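Long-range contacts in mosquitocidal toxin (Lysinibacillus sphaericus, PDB 2VSE), which kills mosquito larvae, probably by ADP-ribosylating target proteins with its enzyme domain while ricin-B-type lectin domains bind cell-surface sugars: residues V94-L99 with S695-T700; E125-T130 with I254-L259; I433-T438 with I467-Y472. All blocks are in the same frame, centred on the assembly; numbering follows the deposited sequence.

Contact 1: V94-L99 with S695-T700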
# COMPACT_ATOMS: atom_id res chain seq x y z
N VAL A 94 14.78 -9.51 9.87
CA VAL A 94 15.89 -8.92 10.63
C VAL A 94 15.72 -7.40 10.96
O VAL A 94 15.86 -7.00 12.12
CB VAL A 94 17.27 -9.20 9.95
CG1 VAL A 94 18.41 -8.60 10.75
CG2 VAL A 94 17.49 -10.70 9.76
N GLU A 95 15.43 -6.59 9.94
CA GLU A 95 15.23 -5.13 10.11
C GLU A 95 13.94 -4.62 9.49
O GLU A 95 13.15 -4.00 10.18
CB GLU A 95 16.39 -4.32 9.53
CG GLU A 95 17.57 -4.14 10.46
CD GLU A 95 17.20 -3.34 11.70
OE1 GLU A 95 16.60 -2.25 11.54
OE2 GLU A 95 17.53 -3.81 12.83
N ASP A 96 13.75 -4.87 8.19
CA ASP A 96 12.60 -4.36 7.42
C ASP A 96 11.27 -4.43 8.16
O ASP A 96 10.44 -3.53 8.04
CB ASP A 96 12.41 -5.12 6.10
CG ASP A 96 13.55 -4.95 5.13
OD1 ASP A 96 14.34 -3.98 5.22
OD2 ASP A 96 13.66 -5.81 4.24
N THR A 97 11.05 -5.52 8.89
CA THR A 97 9.76 -5.72 9.56
C THR A 97 9.91 -5.77 11.08
O THR A 97 9.02 -6.24 11.78
CB THR A 97 9.01 -7.00 9.06
OG1 THR A 97 9.77 -8.17 9.39
CG2 THR A 97 8.78 -6.96 7.56
N HIS A 98 11.05 -5.28 11.57
CA HIS A 98 11.41 -5.39 12.98
C HIS A 98 10.77 -4.23 13.75
O HIS A 98 11.37 -3.16 13.91
CB HIS A 98 12.94 -5.41 13.10
CG HIS A 98 13.45 -5.79 14.45
ND1 HIS A 98 12.66 -6.37 15.42
CD2 HIS A 98 14.69 -5.72 14.98
CE1 HIS A 98 13.38 -6.61 16.50
NE2 HIS A 98 14.62 -6.22 16.26
N LEU A 99 9.54 -4.47 14.22
CA LEU A 99 8.69 -3.45 14.83
C LEU A 99 9.30 -2.80 16.06
O LEU A 99 9.32 -1.56 16.16
CB LEU A 99 7.30 -4.01 15.16
CG LEU A 99 6.17 -3.06 15.57
CD1 LEU A 99 5.94 -1.93 14.55
CD2 LEU A 99 4.87 -3.82 15.80
N SER A 695 22.82 -7.12 1.27
CA SER A 695 21.84 -6.20 1.87
C SER A 695 22.29 -5.49 3.15
O SER A 695 23.46 -5.56 3.54
CB SER A 695 20.50 -6.92 2.12
OG SER A 695 20.55 -7.69 3.31
N SER A 696 21.34 -4.82 3.80
CA SER A 696 21.55 -4.20 5.09
C SER A 696 20.69 -4.83 6.19
O SER A 696 20.63 -4.29 7.31
CB SER A 696 21.22 -2.72 5.01
OG SER A 696 19.89 -2.54 4.54
N ASN A 697 20.04 -5.96 5.92
CA ASN A 697 19.30 -6.63 6.99
C ASN A 697 20.21 -7.53 7.84
O ASN A 697 20.05 -8.76 7.86
CB ASN A 697 18.09 -7.42 6.47
CG ASN A 697 16.83 -6.56 6.34
OD1 ASN A 697 15.94 -6.62 7.18
ND2 ASN A 697 16.76 -5.76 5.27
N ASN A 698 21.17 -6.91 8.53
CA ASN A 698 22.10 -7.65 9.37
C ASN A 698 21.89 -7.36 10.84
O ASN A 698 21.47 -6.28 11.21
CB ASN A 698 23.55 -7.37 8.96
CG ASN A 698 23.74 -7.50 7.45
OD1 ASN A 698 23.58 -8.59 6.89
ND2 ASN A 698 24.06 -6.40 6.79
N PHE A 699 22.18 -8.34 11.69
CA PHE A 699 22.11 -8.15 13.13
C PHE A 699 23.28 -7.32 13.65
O PHE A 699 24.43 -7.53 13.24
CB PHE A 699 22.13 -9.50 13.83
CG PHE A 699 20.93 -10.34 13.55
CD1 PHE A 699 19.79 -10.23 14.35
CD2 PHE A 699 20.94 -11.27 12.51
CE1 PHE A 699 18.67 -11.04 14.10
CE2 PHE A 699 19.84 -12.07 12.25
CZ PHE A 699 18.69 -11.96 13.04
N THR A 700 22.98 -6.38 14.54
CA THR A 700 24.00 -5.64 15.26
C THR A 700 23.63 -5.56 16.74
O THR A 700 22.45 -5.52 17.09
CB THR A 700 24.18 -4.23 14.70
OG1 THR A 700 22.94 -3.52 14.77
CG2 THR A 700 24.65 -4.28 13.25

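Contact 2: E125-T130 with I254-L259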
# COMPACT_ATOMS: atom_id res chain seq x y z
N GLU A 125 -12.37 18.26 20.94
CA GLU A 125 -10.98 17.89 20.65
C GLU A 125 -9.95 18.49 21.61
O GLU A 125 -9.99 19.68 21.92
CB GLU A 125 -10.61 18.20 19.20
CG GLU A 125 -9.19 17.82 18.82
CD GLU A 125 -8.91 17.87 17.32
OE1 GLU A 125 -9.69 18.51 16.57
OE2 GLU A 125 -7.90 17.27 16.90
N ILE A 126 -9.03 17.63 22.05
CA ILE A 126 -7.98 17.96 23.00
C ILE A 126 -6.64 18.08 22.26
O ILE A 126 -6.47 17.53 21.17
CB ILE A 126 -7.83 16.82 24.04
CG1 ILE A 126 -9.11 16.65 24.86
CG2 ILE A 126 -6.63 17.07 24.96
CD1 ILE A 126 -9.00 15.54 25.93
N THR A 127 -5.69 18.78 22.89
CA THR A 127 -4.29 18.81 22.44
C THR A 127 -3.73 17.38 22.34
O THR A 127 -3.63 16.67 23.35
CB THR A 127 -3.41 19.66 23.41
OG1 THR A 127 -4.06 20.91 23.70
CG2 THR A 127 -2.03 19.94 22.80
N PRO A 128 -3.37 16.94 21.12
CA PRO A 128 -2.87 15.58 20.87
C PRO A 128 -1.39 15.41 21.20
O PRO A 128 -0.75 16.34 21.69
CB PRO A 128 -3.10 15.40 19.36
CG PRO A 128 -3.75 16.66 18.87
CD PRO A 128 -3.43 17.72 19.87
N TRP A 129 -0.85 14.21 20.94
CA TRP A 129 0.58 13.96 21.02
C TRP A 129 1.29 14.91 20.05
O TRP A 129 0.95 14.96 18.86
CB TRP A 129 0.88 12.50 20.67
CG TRP A 129 2.31 12.09 20.88
CD1 TRP A 129 2.84 11.51 22.00
CD2 TRP A 129 3.39 12.23 19.95
NE1 TRP A 129 4.18 11.28 21.83
CE2 TRP A 129 4.55 11.72 20.58
CE3 TRP A 129 3.49 12.74 18.65
CZ2 TRP A 129 5.79 11.70 19.95
CZ3 TRP A 129 4.73 12.72 18.03
CH2 TRP A 129 5.86 12.21 18.68
N THR A 130 2.27 15.67 20.55
CA THR A 130 2.83 16.81 19.82
C THR A 130 4.37 16.78 19.82
O THR A 130 4.98 16.76 20.88
CB THR A 130 2.35 18.17 20.44
OG1 THR A 130 0.91 18.24 20.41
CG2 THR A 130 2.90 19.37 19.67
N ILE A 254 2.38 14.46 24.97
CA ILE A 254 1.14 15.19 25.23
C ILE A 254 1.46 16.31 26.22
O ILE A 254 1.76 16.03 27.38
CB ILE A 254 0.04 14.29 25.83
CG1 ILE A 254 -0.02 12.85 25.06
CG2 ILE A 254 -1.37 15.09 25.80
CD1 ILE A 254 -0.98 11.86 25.75
N PRO A 255 1.41 17.58 25.77
CA PRO A 255 1.72 18.72 26.64
C PRO A 255 0.66 18.98 27.71
O PRO A 255 1.00 19.37 28.84
CB PRO A 255 1.77 19.91 25.66
CG PRO A 255 1.76 19.31 24.28
CD PRO A 255 1.05 18.01 24.41
N ASN A 256 -0.61 18.76 27.37
CA ASN A 256 -1.73 19.03 28.27
C ASN A 256 -3.09 18.60 27.68
O ASN A 256 -3.14 18.01 26.60
CB ASN A 256 -1.77 20.51 28.64
CG ASN A 256 -2.06 21.41 27.46
OD1 ASN A 256 -3.17 21.40 26.91
ND2 ASN A 256 -1.07 22.19 27.04
N ASN A 257 -4.17 18.89 28.40
CA ASN A 257 -5.50 18.47 27.99
C ASN A 257 -6.37 19.66 27.58
O ASN A 257 -7.57 19.70 27.87
CB ASN A 257 -6.18 17.66 29.09
CG ASN A 257 -5.41 16.39 29.45
OD1 ASN A 257 -5.16 15.53 28.59
ND2 ASN A 257 -5.03 16.28 30.72
N ASN A 258 -5.75 20.63 26.91
CA ASN A 258 -6.47 21.84 26.49
C ASN A 258 -7.39 21.60 25.31
O ASN A 258 -7.14 20.72 24.47
CB ASN A 258 -5.51 23.00 26.20
CG ASN A 258 -4.97 23.70 27.52
OD1 ASN A 258 -5.51 23.49 28.62
ND2 ASN A 258 -3.70 24.29 27.41
N LEU A 259 -8.46 22.39 25.26
CA LEU A 259 -9.38 22.41 24.14
C LEU A 259 -8.69 23.08 22.96
O LEU A 259 -8.02 24.11 23.12
CB LEU A 259 -10.67 23.16 24.50
CG LEU A 259 -11.48 22.63 25.69
CD1 LEU A 259 -12.34 23.73 26.32
CD2 LEU A 259 -12.32 21.42 25.31

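Contact 3: I433-T438 with I467-Y472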
# COMPACT_ATOMS: atom_id res chain seq x y z
N ILE A 433 -6.68 -6.53 -19.17
CA ILE A 433 -6.69 -5.87 -20.48
C ILE A 433 -5.30 -6.00 -21.12
O ILE A 433 -4.31 -5.46 -20.61
CB ILE A 433 -7.11 -4.40 -20.37
CG1 ILE A 433 -8.46 -4.27 -19.64
CG2 ILE A 433 -7.13 -3.75 -21.76
CD1 ILE A 433 -9.04 -2.86 -19.63
N GLU A 434 -5.26 -6.70 -22.25
CA GLU A 434 -4.02 -7.00 -22.96
C GLU A 434 -3.98 -6.37 -24.35
O GLU A 434 -4.96 -6.41 -25.09
CB GLU A 434 -3.84 -8.52 -23.04
CG GLU A 434 -2.73 -9.00 -23.95
CD GLU A 434 -2.70 -10.51 -24.05
OE1 GLU A 434 -3.14 -11.05 -25.10
OE2 GLU A 434 -2.25 -11.15 -23.08
N GLN A 435 -2.83 -5.80 -24.70
CA GLN A 435 -2.64 -5.28 -26.02
C GLN A 435 -1.95 -6.31 -26.92
O GLN A 435 -0.79 -6.67 -26.73
CB GLN A 435 -1.82 -4.00 -25.97
CG GLN A 435 -1.85 -3.22 -27.27
CD GLN A 435 -0.70 -2.25 -27.35
OE1 GLN A 435 0.28 -2.38 -26.62
NE2 GLN A 435 -0.81 -1.27 -28.25
N ILE A 436 -2.68 -6.78 -27.92
CA ILE A 436 -2.07 -7.68 -28.88
C ILE A 436 -1.90 -6.97 -30.23
O ILE A 436 -2.69 -6.07 -30.57
CB ILE A 436 -2.79 -9.06 -28.90
CG1 ILE A 436 -1.84 -10.14 -29.41
CG2 ILE A 436 -4.11 -8.99 -29.67
CD1 ILE A 436 -1.73 -11.33 -28.47
N SER A 437 -0.85 -7.35 -30.97
CA SER A 437 -0.26 -6.49 -32.02
C SER A 437 -0.16 -5.03 -31.51
O SER A 437 0.38 -4.79 -30.43
CB SER A 437 -1.00 -6.62 -33.36
OG SER A 437 -2.39 -6.34 -33.24
N THR A 438 -0.68 -4.06 -32.27
CA THR A 438 -0.62 -2.66 -31.84
C THR A 438 -2.00 -2.05 -31.68
O THR A 438 -2.26 -1.39 -30.69
CB THR A 438 0.19 -1.76 -32.80
OG1 THR A 438 -0.31 -1.90 -34.14
CG2 THR A 438 1.69 -2.09 -32.74
N ILE A 467 -4.26 6.31 -21.17
CA ILE A 467 -3.92 4.93 -20.82
C ILE A 467 -3.07 4.35 -21.94
O ILE A 467 -3.58 3.93 -22.97
CB ILE A 467 -5.17 4.07 -20.58
CG1 ILE A 467 -6.06 4.72 -19.51
CG2 ILE A 467 -4.77 2.67 -20.15
CD1 ILE A 467 -7.46 4.16 -19.43
N LYS A 468 -1.76 4.34 -21.70
CA LYS A 468 -0.77 4.06 -22.73
C LYS A 468 -0.16 2.69 -22.58
O LYS A 468 0.24 2.27 -21.49
CB LYS A 468 0.34 5.12 -22.70
CG LYS A 468 -0.15 6.55 -23.02
CD LYS A 468 0.82 7.66 -22.57
CE LYS A 468 2.02 7.82 -23.49
NZ LYS A 468 1.63 8.01 -24.90
N SER A 469 -0.10 1.98 -23.71
CA SER A 469 0.66 0.74 -23.84
C SER A 469 2.09 0.89 -23.31
O SER A 469 2.77 1.87 -23.62
CB SER A 469 0.68 0.37 -25.32
OG SER A 469 1.82 -0.40 -25.66
N LEU A 470 2.55 -0.08 -22.54
CA LEU A 470 3.93 -0.06 -22.09
C LEU A 470 4.89 -0.45 -23.22
O LEU A 470 5.93 0.20 -23.42
CB LEU A 470 4.10 -0.96 -20.87
CG LEU A 470 5.37 -0.77 -20.05
CD1 LEU A 470 5.45 0.66 -19.51
CD2 LEU A 470 5.42 -1.79 -18.92
N LYS A 471 4.55 -1.50 -23.97
CA LYS A 471 5.40 -1.92 -25.09
C LYS A 471 5.38 -0.93 -26.27
O LYS A 471 6.37 -0.82 -26.99
CB LYS A 471 5.01 -3.32 -25.59
CG LYS A 471 6.10 -4.00 -26.42
CD LYS A 471 7.06 -4.79 -25.56
CE LYS A 471 8.10 -5.53 -26.39
NZ LYS A 471 9.40 -4.80 -26.48
N TYR A 472 4.27 -0.22 -26.45
CA TYR A 472 4.11 0.70 -27.59
C TYR A 472 3.58 2.08 -27.16
O TYR A 472 2.39 2.37 -27.30
CB TYR A 472 3.19 0.08 -28.65
CG TYR A 472 3.68 -1.26 -29.16
CD1 TYR A 472 4.76 -1.34 -30.04
CD2 TYR A 472 3.07 -2.45 -28.75
CE1 TYR A 472 5.23 -2.57 -30.50
CE2 TYR A 472 3.53 -3.69 -29.21
CZ TYR A 472 4.61 -3.74 -30.08
OH TYR A 472 5.07 -4.96 -30.54

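Contact 1: V94-L99 with S695-T700
N697 pushes its side-chain amide into the loop V94-L99 and is held there at both ends. Its OD1 accepts two backbone N-H groups in succession, from E95 N at 2.8 Å and from D96 N at 3.0 Å; the second bond is nearly straight (167° at the hydrogen), the first more bent. The amide nitrogen is used as well: N697 ND2 donates to D96 OD1 at 3.0 Å, with the carboxylate oxygen lying close to the amide plane. N697 ND2 arrives from above the D96 carboxylate plane, the two flat groups standing 80° apart. Three bonds thus fix the rotation of the N697 amide. CG of D96 lies anti to its own carbonyl carbon (chi1 -65°), which keeps the carboxylate beside the backbone N that shares the same amide partner.

V94 fills the other tight part. Its CG1 sits over the centre of the F699 ring, 3.9 Å from the centroid, a CH-pi contact, while V94 CG2 reaches the rim at F699 CE2, 3.7 Å away. V94 CG1 also lies 3.3 Å from the backbone N697 O. F699 also meets the rings of F703, F792 and F832, edge-to-face with the first two, so V94 packs on an aromatic cluster.

The packing thins toward S696, which is exposed and touches only lightly, and toward E95, whose bent chain leads its carboxylate away from the partner segment. Within V94-L99 the grip falls on a type I beta turn, E95 to H98, just ahead of helix 99-105; the whole is a loop-to-loop interdomain contact between the ADP-ribosyltransferase-like domain and the loop joining strands 688-692 and 701-707, beside the last ricin-B-like beta-trefoil.

Contact 2: E125-T130 with I254-L259
T127 gives both its backbone N-H and its hydroxyl to one acceptor, the carbonyl oxygen of N258. T127 N lies 2.9 Å from N258 O; T127 OG1, 3.2 Å from the same N258 O, donates from above the carbonyl plane. The hydroxyl can do this because it lies anti to the carbonyl carbon of T127 (chi1 -47°), beside the N-H whose partner it shares. On the other side of the contact N256 OD1 accepts from N258 N at 2.7 Å, an Asx turn within the loop that presents N258 O.

The T127 N to N258 O bond and the backbone bond of E125 with L260 make a single beta bridge, I126 with L259, by which the loop following strand 252-253 runs along the edge of the ADP-ribosyltransferase-like domain, where strand 125-126 pairs with strand 111-119. Weaker CA-H...O contacts accompany the bridge: I126 CA meets N258 O at 3.2 Å and L259 CA meets E125 O at 3.6 Å. A further backbone bond joins T130 to E253 at the other end.

Apolar contacts are looser. I126 CG2 rests against N257 CA at 3.5 Å. P255 packs on two threonines, its CD 4.0 Å from T127 CG2 and its CG 4.0 Å from T130 CB. I254 CG2 leans on the backbone of T127, and I254 CG1 comes near W129 CD1.

Charged groups add outside partners. E125 leads its carboxylate away from I254-L259 to salt bridges with R141 and R65; R118 bonds both segments, donating to N257 OD1 and to T127 O.

Contact 3: I433-T438 with I467-Y472
Q435 sends its CG anti to the backbone N (chi1 -167°) and continues extended, which carries the amide across to S469; there OG is likewise anti to its own N (chi1 153°) and meets it. S469 OG donates to Q435 OE1 at 2.7 Å, tilted 25° from the carbonyl plane of the amide. The same hydroxyl oxygen accepts from Y472 N at 2.6 Å, an ST motif that ties the turn after strand 464-469 to the serine while the serine holds the glutamine. The other end of the amide is used within its own segment: Q435 NE2 donates to T438 O at 2.8 Å, on a lone pair in the carbonyl plane. With one bond at OE1 and one at NE2, the flat group of this buried glutamine is fixed in rotation and links the two chain turns.

The Y472 ring fits beside this polar link. T438 CG2 stands over the centre of one face, 4.0 Å from the centroid, a CH-pi contact. K471 CG covers the opposite face, offset toward the rim, and Q435 OE1 lies in the ring plane at the edge, 3.5 Å from Y472 CD2. S437 O approaches Y472 CE2 obliquely. S437 itself is exposed, and its CB points away from the partner segment.

Strand 431-436 turns back into strand 440-445 as a hairpin, whereas 464-469 belongs to a separate six-stranded antiparallel sheet; side chains bridge the ends of the two, a packing of hairpin turn against strand end within a ricin-B-type beta-trefoil.

How the contacts relate
Contact 1 joins segments 596 residues apart at their closest ends and encloses both others along the chain; contacts 2 and 3 follow each other in series. Contacts 1 and 2 both involve the ADP-ribosyltransferase-like domain but grip separate parts of it, with centres 35 Å apart and nearest atoms about 14 Å apart. Contact 1 ties that domain to the loop before strand 701-707, while contact 2 fastens to it the segment that leads on toward the first lectin domain. Contact 3 is internal to a lectin domain, its centre 39 Å from that of contact 1 and 53 Å from that of contact 2, on the opposite side of the chain's centre from the latter. None of the three touches another.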